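PDB 5NNO: aldehyde dehydrogenase from Trypanosoma brucei, which probably oxidises aldehydes to carboxylic acids with NAD+ as cofactor, and here holds that cofactor together with a benzoxaborole-bearing benzaldehyde. Local coordinates for residues 65-70 / 312-317; 73-78 / 127-132; 247-252 / 421-426. One frame throughout, in Å; residues are numbered along the deposited sequence.

The three contacts gather round the active-site cleft between the two sheets of the aldehyde dehydrogenase fold. Contacts 1 and 2 share helix 69-89, with centres about 12 Å apart, and R67 of contact 1 reaches into contact 2, so that the two touch directly. Along the chain contact 2 is nested inside the loop that contact 1 closes. Contact 3 follows contact 2 in series but crosses contact 1, its centre lying about 15 Å from that of contact 2 and about 16 Å from that of contact 1. Contacts 2 and 3 both line the pocket of the bound benzaldehyde, and all three reach the second subunit.

Contact 1: 65-70 / 312-317; sequences RRRHRD and DYPRIV
At the turn between helices 54-65 and 69-89, R66 and P314 bring two nearly antiparallel segments together, their CA atoms 4.5 Å apart. The backbone bond from R315 N to R65 O, 3.1 Å, fixes the register, and R66 NH1 adds a bond of 2.8 Å to Y313 O (N-H...O 164°). This carbonyl lies at the guanidinium edge, while the donor stands above the carbonyl plane. R315 CB sits 3.4 Å above one face of the R66 guanidinium. With CG between the backbone N and the carbonyl carbon (chi1 71°) and a bend at chi3, the R315 guanidinium comes to lie with R66 CB over its centre, the two planes 83° apart. Both arginines form salt bridges to E309 OE1, which should offset their like charges. In one of two modelled conformations, R65 NH1 and NH2 both donate to R315 O, a grip that stays doubtful. R67 CG meets P314 CG at 3.9 Å, and a water accepts from H68 N and donates to D312 O. The interhelical turn is thus bonded antiparallel to the extended loop between helices 304-309 and 319-327, beside the NAD site, V317 being about 4 Å from W127 between side chains.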
# COMPACT_ATOMS: atom_id res chain seq x y z
N ARG A 65 -16.51 -13.09 -25.34
CA ARG A 65 -15.26 -12.66 -25.96
C ARG A 65 -14.98 -13.19 -27.39
O ARG A 65 -14.21 -12.58 -28.13
CB ARG A 65 -14.08 -13.01 -25.04
CG ARG A 65 -14.16 -12.37 -23.65
CD ARG A 65 -13.64 -10.95 -23.64
NE ARG A 65 -14.40 -10.07 -24.54
CZ ARG A 65 -14.00 -9.65 -25.74
NH1 ARG A 65 -14.79 -8.83 -26.42
NH2 ARG A 65 -12.83 -10.02 -26.25
N ARG A 66 -15.64 -14.28 -27.77
CA ARG A 66 -15.29 -15.06 -28.96
C ARG A 66 -13.85 -15.60 -28.89
O ARG A 66 -13.18 -15.72 -29.91
CB ARG A 66 -15.56 -14.30 -30.28
CG ARG A 66 -16.02 -15.22 -31.41
CD ARG A 66 -15.57 -14.80 -32.82
NE ARG A 66 -16.19 -13.55 -33.21
CZ ARG A 66 -15.62 -12.48 -33.77
NH1 ARG A 66 -14.33 -12.35 -34.06
NH2 ARG A 66 -16.43 -11.48 -34.02
N ARG A 67 -13.40 -15.93 -27.68
CA ARG A 67 -12.12 -16.62 -27.49
C ARG A 67 -12.29 -18.13 -27.62
O ARG A 67 -13.37 -18.67 -27.36
CB ARG A 67 -11.48 -16.28 -26.14
CG ARG A 67 -10.70 -14.99 -26.19
CD ARG A 67 -9.76 -14.81 -25.01
NE ARG A 67 -10.42 -14.12 -23.90
CZ ARG A 67 -10.70 -14.64 -22.71
NH1 ARG A 67 -10.41 -15.92 -22.40
NH2 ARG A 67 -11.31 -13.91 -21.80
N HIS A 68 -11.23 -18.79 -28.04
CA HIS A 68 -11.25 -20.22 -28.28
C HIS A 68 -11.00 -20.85 -26.94
O HIS A 68 -10.35 -20.25 -26.09
CB HIS A 68 -10.15 -20.64 -29.27
CG HIS A 68 -10.39 -21.97 -29.91
ND1 HIS A 68 -9.83 -23.14 -29.44
CD2 HIS A 68 -11.11 -22.32 -31.01
CE1 HIS A 68 -10.21 -24.15 -30.21
NE2 HIS A 68 -10.98 -23.67 -31.17
N ARG A 69 -11.51 -22.06 -26.78
CA ARG A 69 -11.40 -22.84 -25.54
C ARG A 69 -9.95 -23.02 -25.09
O ARG A 69 -9.66 -22.94 -23.90
CB ARG A 69 -12.04 -24.21 -25.75
CG ARG A 69 -12.14 -25.10 -24.53
CD ARG A 69 -12.73 -26.45 -24.94
NE ARG A 69 -13.07 -27.29 -23.80
CZ ARG A 69 -12.18 -27.94 -23.03
NH1 ARG A 69 -10.86 -27.87 -23.26
NH2 ARG A 69 -12.61 -28.68 -22.02
N ASP A 70 -9.06 -23.29 -26.05
CA ASP A 70 -7.63 -23.45 -25.76
C ASP A 70 -6.95 -22.15 -25.35
O ASP A 70 -6.05 -22.18 -24.53
CB ASP A 70 -6.90 -24.05 -26.97
CG ASP A 70 -7.38 -25.45 -27.31
OD1 ASP A 70 -8.41 -25.88 -26.75
OD2 ASP A 70 -6.75 -26.10 -28.17
N ASP A 312 -11.73 -18.56 -35.02
CA ASP A 312 -10.83 -18.60 -33.86
C ASP A 312 -10.38 -17.24 -33.33
O ASP A 312 -9.83 -17.16 -32.23
CB ASP A 312 -9.56 -19.39 -34.22
CG ASP A 312 -9.82 -20.84 -34.51
OD1 ASP A 312 -10.94 -21.34 -34.28
OD2 ASP A 312 -8.88 -21.50 -34.96
N TYR A 313 -10.55 -16.18 -34.13
CA TYR A 313 -10.12 -14.81 -33.71
C TYR A 313 -11.17 -14.14 -32.80
O TYR A 313 -12.35 -14.17 -33.14
CB TYR A 313 -9.87 -13.94 -34.94
CG TYR A 313 -9.16 -12.63 -34.66
CD1 TYR A 313 -7.81 -12.61 -34.27
CD2 TYR A 313 -9.83 -11.41 -34.78
CE1 TYR A 313 -7.16 -11.42 -34.01
CE2 TYR A 313 -9.18 -10.22 -34.51
CZ TYR A 313 -7.85 -10.23 -34.14
OH TYR A 313 -7.19 -9.08 -33.89
N PRO A 314 -10.76 -13.52 -31.67
CA PRO A 314 -11.76 -12.87 -30.79
C PRO A 314 -12.26 -11.50 -31.27
O PRO A 314 -11.68 -10.94 -32.19
CB PRO A 314 -11.00 -12.69 -29.46
CG PRO A 314 -9.73 -13.47 -29.63
CD PRO A 314 -9.42 -13.45 -31.08
N ARG A 315 -13.30 -10.98 -30.61
CA ARG A 315 -13.98 -9.74 -31.02
C ARG A 315 -13.64 -8.53 -30.16
O ARG A 315 -13.11 -8.68 -29.06
CB ARG A 315 -15.50 -9.91 -31.07
CG ARG A 315 -16.18 -10.03 -29.74
CD ARG A 315 -17.69 -9.87 -29.86
NE ARG A 315 -18.33 -10.96 -30.61
CZ ARG A 315 -18.89 -12.06 -30.09
NH1 ARG A 315 -18.85 -12.29 -28.78
NH2 ARG A 315 -19.46 -12.96 -30.89
N ILE A 316 -13.95 -7.34 -30.67
CA ILE A 316 -13.85 -6.12 -29.89
C ILE A 316 -15.11 -6.08 -29.02
O ILE A 316 -16.17 -6.56 -29.42
CB ILE A 316 -13.72 -4.84 -30.77
CG1 ILE A 316 -12.57 -4.95 -31.76
CG2 ILE A 316 -13.51 -3.59 -29.90
CD1 ILE A 316 -11.26 -5.40 -31.16
N VAL A 317 -14.98 -5.51 -27.83
CA VAL A 317 -16.04 -5.55 -26.81
C VAL A 317 -17.33 -4.88 -27.27
O VAL A 317 -18.41 -5.42 -27.03
CB VAL A 317 -15.55 -4.98 -25.44
CG1 VAL A 317 -15.13 -3.51 -25.51
CG2 VAL A 317 -16.61 -5.19 -24.35
O HOH W 1 -9.21 -17.15 -29.60

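Contact 2: 73-78 / 127-132; sequences VVMEIL and WNYPLL. With NAD (nicotinamide-adenine-dinucleotide), chain C; 92N (4-[(1-oxidanyl-3~{H}-2,1-benzoxaborol-5-yl)oxy]benzaldehyde), chain D.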
# COMPACT_ATOMS: atom_id res chain seq x y z
N VAL A 73 -8.27 -21.75 -21.73
CA VAL A 73 -7.54 -22.71 -20.87
C VAL A 73 -6.14 -22.21 -20.45
O VAL A 73 -5.80 -22.20 -19.26
CB VAL A 73 -7.42 -24.11 -21.54
CG1 VAL A 73 -6.34 -24.98 -20.89
CG2 VAL A 73 -8.74 -24.86 -21.51
N VAL A 74 -5.34 -21.80 -21.43
CA VAL A 74 -4.00 -21.26 -21.18
C VAL A 74 -4.03 -19.94 -20.36
O VAL A 74 -3.23 -19.79 -19.44
CB VAL A 74 -3.20 -21.07 -22.50
CG1 VAL A 74 -1.90 -20.29 -22.27
CG2 VAL A 74 -2.88 -22.43 -23.11
N MET A 75 -4.92 -19.02 -20.72
CA MET A 75 -4.93 -17.66 -20.14
C MET A 75 -5.69 -17.48 -18.80
O MET A 75 -5.43 -16.53 -18.08
CB MET A 75 -5.52 -16.65 -21.14
CG MET A 75 -4.80 -16.57 -22.48
SD MET A 75 -3.23 -15.73 -22.44
CE MET A 75 -3.78 -14.05 -22.37
N GLU A 76 -6.63 -18.39 -18.49
CA GLU A 76 -7.56 -18.23 -17.36
C GLU A 76 -7.72 -19.50 -16.54
O GLU A 76 -7.43 -19.50 -15.35
CB GLU A 76 -8.96 -17.76 -17.82
CG GLU A 76 -8.94 -16.42 -18.57
CD GLU A 76 -10.29 -15.74 -18.59
OE1 GLU A 76 -10.77 -15.38 -17.52
OE2 GLU A 76 -10.86 -15.57 -19.69
N ILE A 77 -8.15 -20.58 -17.17
CA ILE A 77 -8.42 -21.81 -16.43
C ILE A 77 -7.18 -22.35 -15.70
O ILE A 77 -7.25 -22.57 -14.51
CB ILE A 77 -9.03 -22.93 -17.30
CG1 ILE A 77 -10.34 -22.48 -17.98
CG2 ILE A 77 -9.30 -24.19 -16.46
CD1 ILE A 77 -11.48 -22.15 -17.04
N LEU A 78 -6.07 -22.58 -16.40
CA LEU A 78 -4.89 -23.19 -15.76
C LEU A 78 -4.16 -22.29 -14.79
O LEU A 78 -3.68 -22.79 -13.78
CB LEU A 78 -3.89 -23.74 -16.79
CG LEU A 78 -4.27 -24.95 -17.63
CD1 LEU A 78 -3.15 -25.17 -18.63
CD2 LEU A 78 -4.48 -26.17 -16.77
N TRP A 127 -13.80 -7.03 -17.89
CA TRP A 127 -14.43 -7.88 -18.92
C TRP A 127 -13.51 -8.77 -19.75
O TRP A 127 -13.94 -9.83 -20.13
CB TRP A 127 -15.35 -7.05 -19.82
CG TRP A 127 -14.69 -5.90 -20.44
CD1 TRP A 127 -14.70 -4.62 -19.98
CD2 TRP A 127 -13.92 -5.90 -21.64
NE1 TRP A 127 -13.96 -3.82 -20.81
CE2 TRP A 127 -13.48 -4.58 -21.85
CE3 TRP A 127 -13.56 -6.89 -22.54
CZ2 TRP A 127 -12.68 -4.22 -22.95
CZ3 TRP A 127 -12.76 -6.55 -23.63
CH2 TRP A 127 -12.33 -5.21 -23.82
N ASN A 128 -12.26 -8.37 -19.96
CA ASN A 128 -11.40 -9.02 -20.98
C ASN A 128 -10.91 -10.47 -20.69
O ASN A 128 -10.69 -11.28 -21.63
CB ASN A 128 -10.23 -8.12 -21.37
CG ASN A 128 -9.29 -7.83 -20.22
OD1 ASN A 128 -9.71 -7.76 -19.07
ND2 ASN A 128 -8.00 -7.63 -20.54
N TYR A 129 -10.73 -10.76 -19.40
CA TYR A 129 -10.50 -12.10 -18.90
C TYR A 129 -11.38 -12.21 -17.66
O TYR A 129 -10.91 -12.04 -16.54
CB TYR A 129 -9.02 -12.28 -18.57
CG TYR A 129 -8.16 -12.17 -19.79
CD1 TYR A 129 -7.92 -13.28 -20.63
CD2 TYR A 129 -7.62 -10.95 -20.17
CE1 TYR A 129 -7.15 -13.17 -21.77
CE2 TYR A 129 -6.82 -10.84 -21.30
CZ TYR A 129 -6.59 -11.94 -22.11
OH TYR A 129 -5.82 -11.82 -23.23
N PRO A 130 -12.68 -12.47 -17.88
CA PRO A 130 -13.67 -12.24 -16.82
C PRO A 130 -13.62 -13.18 -15.63
O PRO A 130 -13.91 -12.72 -14.50
CB PRO A 130 -15.02 -12.33 -17.55
CG PRO A 130 -14.74 -13.08 -18.84
CD PRO A 130 -13.28 -12.99 -19.13
N LEU A 131 -13.27 -14.45 -15.83
CA LEU A 131 -13.12 -15.39 -14.71
C LEU A 131 -11.82 -15.16 -13.91
O LEU A 131 -11.86 -14.89 -12.70
CB LEU A 131 -13.22 -16.84 -15.17
CG LEU A 131 -13.50 -17.87 -14.07
CD1 LEU A 131 -14.83 -17.61 -13.40
CD2 LEU A 131 -13.49 -19.28 -14.64
N LEU A 132 -10.69 -15.28 -14.60
CA LEU A 132 -9.37 -15.02 -14.04
C LEU A 132 -9.28 -13.74 -13.20
O LEU A 132 -8.68 -13.75 -12.12
CB LEU A 132 -8.34 -14.93 -15.18
CG LEU A 132 -6.92 -14.43 -14.82
CD1 LEU A 132 -6.01 -15.57 -14.46
CD2 LEU A 132 -6.30 -13.59 -15.91
PA NAD C . -14.08 -0.90 -17.16
O1A NAD C . -14.46 0.50 -17.62
O2A NAD C . -14.87 -2.13 -17.57
O5B NAD C . -14.03 -0.84 -15.54
C5B NAD C . -13.87 -2.01 -14.72
C4B NAD C . -14.93 -2.07 -13.62
O4B NAD C . -15.25 -0.74 -13.18
C3B NAD C . -16.25 -2.74 -14.04
O3B NAD C . -16.63 -3.76 -13.10
C2B NAD C . -17.27 -1.63 -14.07
O2B NAD C . -18.55 -2.08 -13.60
C1B NAD C . -16.67 -0.58 -13.14
N9A NAD C . -17.05 0.82 -13.46
C8A NAD C . -17.14 1.43 -14.67
N7A NAD C . -17.54 2.73 -14.52
C5A NAD C . -17.69 2.95 -13.19
C6A NAD C . -18.08 4.08 -12.33
N6A NAD C . -18.40 5.26 -12.87
N1A NAD C . -18.12 3.90 -10.99
C2A NAD C . -17.81 2.72 -10.42
N3A NAD C . -17.45 1.64 -11.15
C4A NAD C . -17.37 1.69 -12.51
O3 NAD C . -12.56 -1.12 -17.63
PN NAD C . -12.21 -0.94 -19.19
O1N NAD C . -12.15 0.53 -19.54
O2N NAD C . -13.13 -1.81 -20.00
O5D NAD C . -10.70 -1.51 -19.19
C5D NAD C . -9.73 -0.52 -18.90
C4D NAD C . -8.38 -1.02 -18.46
O4D NAD C . -8.36 -2.18 -17.63
C3D NAD C . -7.54 -1.38 -19.66
O3D NAD C . -6.96 -0.17 -20.16
C2D NAD C . -6.55 -2.36 -19.09
O2D NAD C . -5.22 -1.85 -19.22
C1D NAD C . -6.98 -2.53 -17.62
N1N NAD C . -6.72 -3.90 -17.16
C2N NAD C . -5.74 -4.13 -16.26
C3N NAD C . -5.45 -5.44 -15.85
C7N NAD C . -4.38 -5.77 -14.85
O7N NAD C . -4.53 -6.73 -14.12
N7N NAD C . -3.28 -5.02 -14.77
C4N NAD C . -6.21 -6.48 -16.37
C5N NAD C . -7.22 -6.21 -17.28
C6N NAD C . -7.45 -4.90 -17.66
C9 92N D . 0.23 -16.08 -20.72
C7 92N D . -0.80 -17.04 -17.29
C3 92N D . -3.65 -12.43 -18.77
C4 92N D . -3.04 -12.78 -17.57
C5 92N D . -1.94 -14.98 -17.72
C6 92N D . -1.66 -16.04 -16.87
C1 92N D . -3.65 -10.10 -18.09
C2 92N D . -3.97 -11.10 -19.01
C11 92N D . -1.36 -14.91 -18.98
C12 92N D . -2.70 -11.80 -16.65
O 92N D . -4.57 -8.26 -19.33
C 92N D . -4.01 -8.69 -18.34
C13 92N D . -3.01 -10.48 -16.91
O1 92N D . -2.91 -14.12 -17.19
C10 92N D . -0.49 -15.92 -19.41
C8 92N D . -0.21 -17.00 -18.56
O3 92N D . 0.99 -17.31 -20.60
B 92N D . 0.78 -17.89 -19.35
O2 92N D . 1.40 -19.03 -18.97
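The pocket of the bound aldehyde 92N is lined here by M75 of helix 69-89, Y129 of the W-N-Y-P loop and L132, the first residue of helix 132-143, while E76 fastens the loop behind them. E76 OE1 accepts from L132 N at 2.9 Å (N-H...O 158°), met nearly along the carboxylate C-O bond, and weakly from L131 N at 3.2 Å. One oxygen thus holds two backbone N-H groups at the helix start, where a negative charge is probably welcome. OE2 is paired with R67. The carboxylate meets the rim of the Y129 ring, CD lying in the ring plane, with the two planes 83° apart. M75, bent at chi2 and chi3 (-77°), turns CE obliquely toward Y129, 3.5 Å from CZ; Y129 OH bonds to T258. The aldehyde-bearing ring of 92N covers one Y129 face, C3 being 4.3 Å above the centre, and M75 SD lies 3.9 Å from 92N C9. L132 CD2 approaches the ether O1 of 92N at 3.7 Å. N128 ND2, held by Q257 O, makes no bond to the ligand aldehyde O; S259 N, of a residue altered in this structure, does bond to 92N. W127 presents its ring edge to the NAD phosphate. As in other aldehyde dehydrogenases, a W-N-aromatic-P loop joins the NAD site to the aldehyde pocket, N128 facing both ligands.

Contact 3: 247-252 / 421-426; sequences IMWGKI and DVVVHA. With 92N (4-[(1-oxidanyl-3~{H}-2,1-benzoxaborol-5-yl)oxy]benzaldehyde), chain D.
Two torsions aim W249 and V423 at each other and at the ligand. In W249, chi1 of 170° swings CG away from the backbone N and carries the far end of the indole beyond helix 240-252; in V423, chi1 of -178° divides the branches, CG1 going to 92N and CG2 to G250. The six-membered end of the indole does most of the touching. W249 CZ3 meets V422 O at 3.5 Å, at the ring edge, and V423 CB at 3.9 Å. W249 CH2 lies 3.7 Å from 92N C9, also at the edge, and 4.2 Å from V424 CG1; V423 and V424 both come in obliquely. G250 has no side chain, which lets V422 CG2 come within 3.8 Å of its CA, while V423 CG2 stands 4.1 Å from the same atom. No hydrogen bond joins the segments, which meet mostly through apolar contact. Two bonds are made locally, D421 OD1 accepting from V422 N and V422 O from V424 N, while V423 N donates to Y396 OH. The benzoxaborole end of 92N rests against V423 CG1 and V424 CG1, and A426 CB touches the aldehyde-bearing ring at C12, 3.6 Å away. R473 of the second subunit forms a cation-pi contact with W249 and a salt bridge to D421 OD2, and F474 of that subunit meets the indole edge-to-face. The contact lies between helices 240-252 and 272-287 on one side and strand 394-398 on the other, where V422 rests on Y396 and F398 and I247 also touches F398.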
# COMPACT_ATOMS: atom_id res chain seq x y z
N ILE A 247 5.83 -11.35 -30.14
CA ILE A 247 5.12 -10.07 -30.15
C ILE A 247 3.77 -10.17 -30.79
O ILE A 247 2.83 -9.51 -30.35
CB ILE A 247 5.95 -8.92 -30.77
CG1 ILE A 247 7.02 -8.45 -29.78
CG2 ILE A 247 5.09 -7.71 -31.15
CD1 ILE A 247 8.23 -7.90 -30.49
N MET A 248 3.64 -10.98 -31.83
CA MET A 248 2.35 -11.13 -32.54
C MET A 248 1.37 -12.01 -31.75
O MET A 248 0.17 -11.78 -31.78
CB MET A 248 2.58 -11.70 -33.95
CG MET A 248 1.33 -11.80 -34.82
SD MET A 248 0.36 -10.28 -34.93
CE MET A 248 1.58 -9.21 -35.72
N TRP A 249 1.89 -13.04 -31.09
CA TRP A 249 1.08 -13.83 -30.16
C TRP A 249 0.47 -12.94 -29.08
O TRP A 249 -0.76 -13.00 -28.83
CB TRP A 249 1.92 -14.93 -29.50
CG TRP A 249 1.20 -15.60 -28.37
CD1 TRP A 249 0.13 -16.44 -28.46
CD2 TRP A 249 1.45 -15.42 -26.96
NE1 TRP A 249 -0.29 -16.81 -27.21
CE2 TRP A 249 0.50 -16.20 -26.27
CE3 TRP A 249 2.38 -14.67 -26.21
CZ2 TRP A 249 0.46 -16.29 -24.89
CZ3 TRP A 249 2.35 -14.75 -24.84
CH2 TRP A 249 1.39 -15.55 -24.18
N GLY A 250 1.32 -12.13 -28.43
CA GLY A 250 0.91 -11.25 -27.33
C GLY A 250 -0.14 -10.22 -27.69
O GLY A 250 -0.86 -9.76 -26.80
N LYS A 251 -0.22 -9.86 -28.97
CA LYS A 251 -1.24 -8.97 -29.55
C LYS A 251 -2.48 -9.67 -30.07
O LYS A 251 -3.59 -9.15 -29.93
CB LYS A 251 -0.62 -8.17 -30.71
CG LYS A 251 -1.45 -6.98 -31.19
CD LYS A 251 -1.64 -5.96 -30.08
CE LYS A 251 -1.59 -4.55 -30.62
NZ LYS A 251 -1.54 -3.57 -29.53
N ILE A 252 -2.31 -10.83 -30.71
CA ILE A 252 -3.44 -11.57 -31.30
C ILE A 252 -4.44 -11.99 -30.22
O ILE A 252 -5.65 -11.83 -30.40
CB ILE A 252 -2.98 -12.81 -32.16
CG1 ILE A 252 -2.58 -12.33 -33.56
CG2 ILE A 252 -4.09 -13.85 -32.29
CD1 ILE A 252 -1.88 -13.36 -34.42
N ASP A 421 10.57 -11.83 -24.38
CA ASP A 421 9.21 -12.37 -24.54
C ASP A 421 8.19 -11.31 -24.09
O ASP A 421 8.58 -10.20 -23.72
CB ASP A 421 9.06 -13.65 -23.71
CG ASP A 421 8.17 -14.71 -24.37
OD1 ASP A 421 7.22 -14.38 -25.12
OD2 ASP A 421 8.43 -15.90 -24.12
N VAL A 422 6.90 -11.63 -24.17
CA VAL A 422 5.81 -10.75 -23.68
C VAL A 422 4.75 -11.53 -22.90
O VAL A 422 4.58 -12.73 -23.12
CB VAL A 422 5.10 -9.97 -24.82
CG1 VAL A 422 6.10 -9.15 -25.62
CG2 VAL A 422 4.32 -10.89 -25.75
N VAL A 423 4.07 -10.86 -21.95
CA VAL A 423 2.85 -11.36 -21.31
C VAL A 423 3.13 -12.43 -20.23
O VAL A 423 2.63 -12.30 -19.14
CB VAL A 423 1.79 -11.83 -22.34
CG1 VAL A 423 0.50 -12.31 -21.66
CG2 VAL A 423 1.46 -10.70 -23.30
N VAL A 424 3.93 -13.44 -20.53
CA VAL A 424 4.11 -14.63 -19.65
C VAL A 424 4.58 -14.40 -18.22
O VAL A 424 4.39 -15.28 -17.37
CB VAL A 424 5.08 -15.67 -20.24
CG1 VAL A 424 4.49 -16.30 -21.49
CG2 VAL A 424 6.45 -15.05 -20.49
N HIS A 425 5.22 -13.26 -17.95
CA HIS A 425 5.60 -12.90 -16.58
C HIS A 425 4.38 -12.91 -15.66
O HIS A 425 4.49 -13.29 -14.50
CB HIS A 425 6.28 -11.52 -16.53
CG HIS A 425 5.37 -10.37 -16.81
ND1 HIS A 425 4.89 -10.09 -18.07
CD2 HIS A 425 4.86 -9.42 -15.99
CE1 HIS A 425 4.12 -9.02 -18.02
NE2 HIS A 425 4.09 -8.58 -16.77
N ALA A 426 3.23 -12.50 -16.20
CA ALA A 426 1.96 -12.46 -15.50
C ALA A 426 1.47 -13.80 -14.96
O ALA A 426 0.74 -13.85 -13.96
CB ALA A 426 0.90 -11.85 -16.41
C9 92N D . 0.23 -16.08 -20.72
C7 92N D . -0.80 -17.04 -17.29
C3 92N D . -3.65 -12.43 -18.77
C4 92N D . -3.04 -12.78 -17.57
C5 92N D . -1.94 -14.98 -17.72
C6 92N D . -1.66 -16.04 -16.87
C1 92N D . -3.65 -10.10 -18.09
C2 92N D . -3.97 -11.10 -19.01
C11 92N D . -1.36 -14.91 -18.98
C12 92N D . -2.70 -11.80 -16.65
O 92N D . -4.57 -8.26 -19.33
C 92N D . -4.01 -8.69 -18.34
C13 92N D . -3.01 -10.48 -16.91
O1 92N D . -2.91 -14.12 -17.19
C10 92N D . -0.49 -15.92 -19.41
C8 92N D . -0.21 -17.00 -18.56
O3 92N D . 0.99 -17.31 -20.60
B 92N D . 0.78 -17.89 -19.35
O2 92N D . 1.40 -19.03 -18.97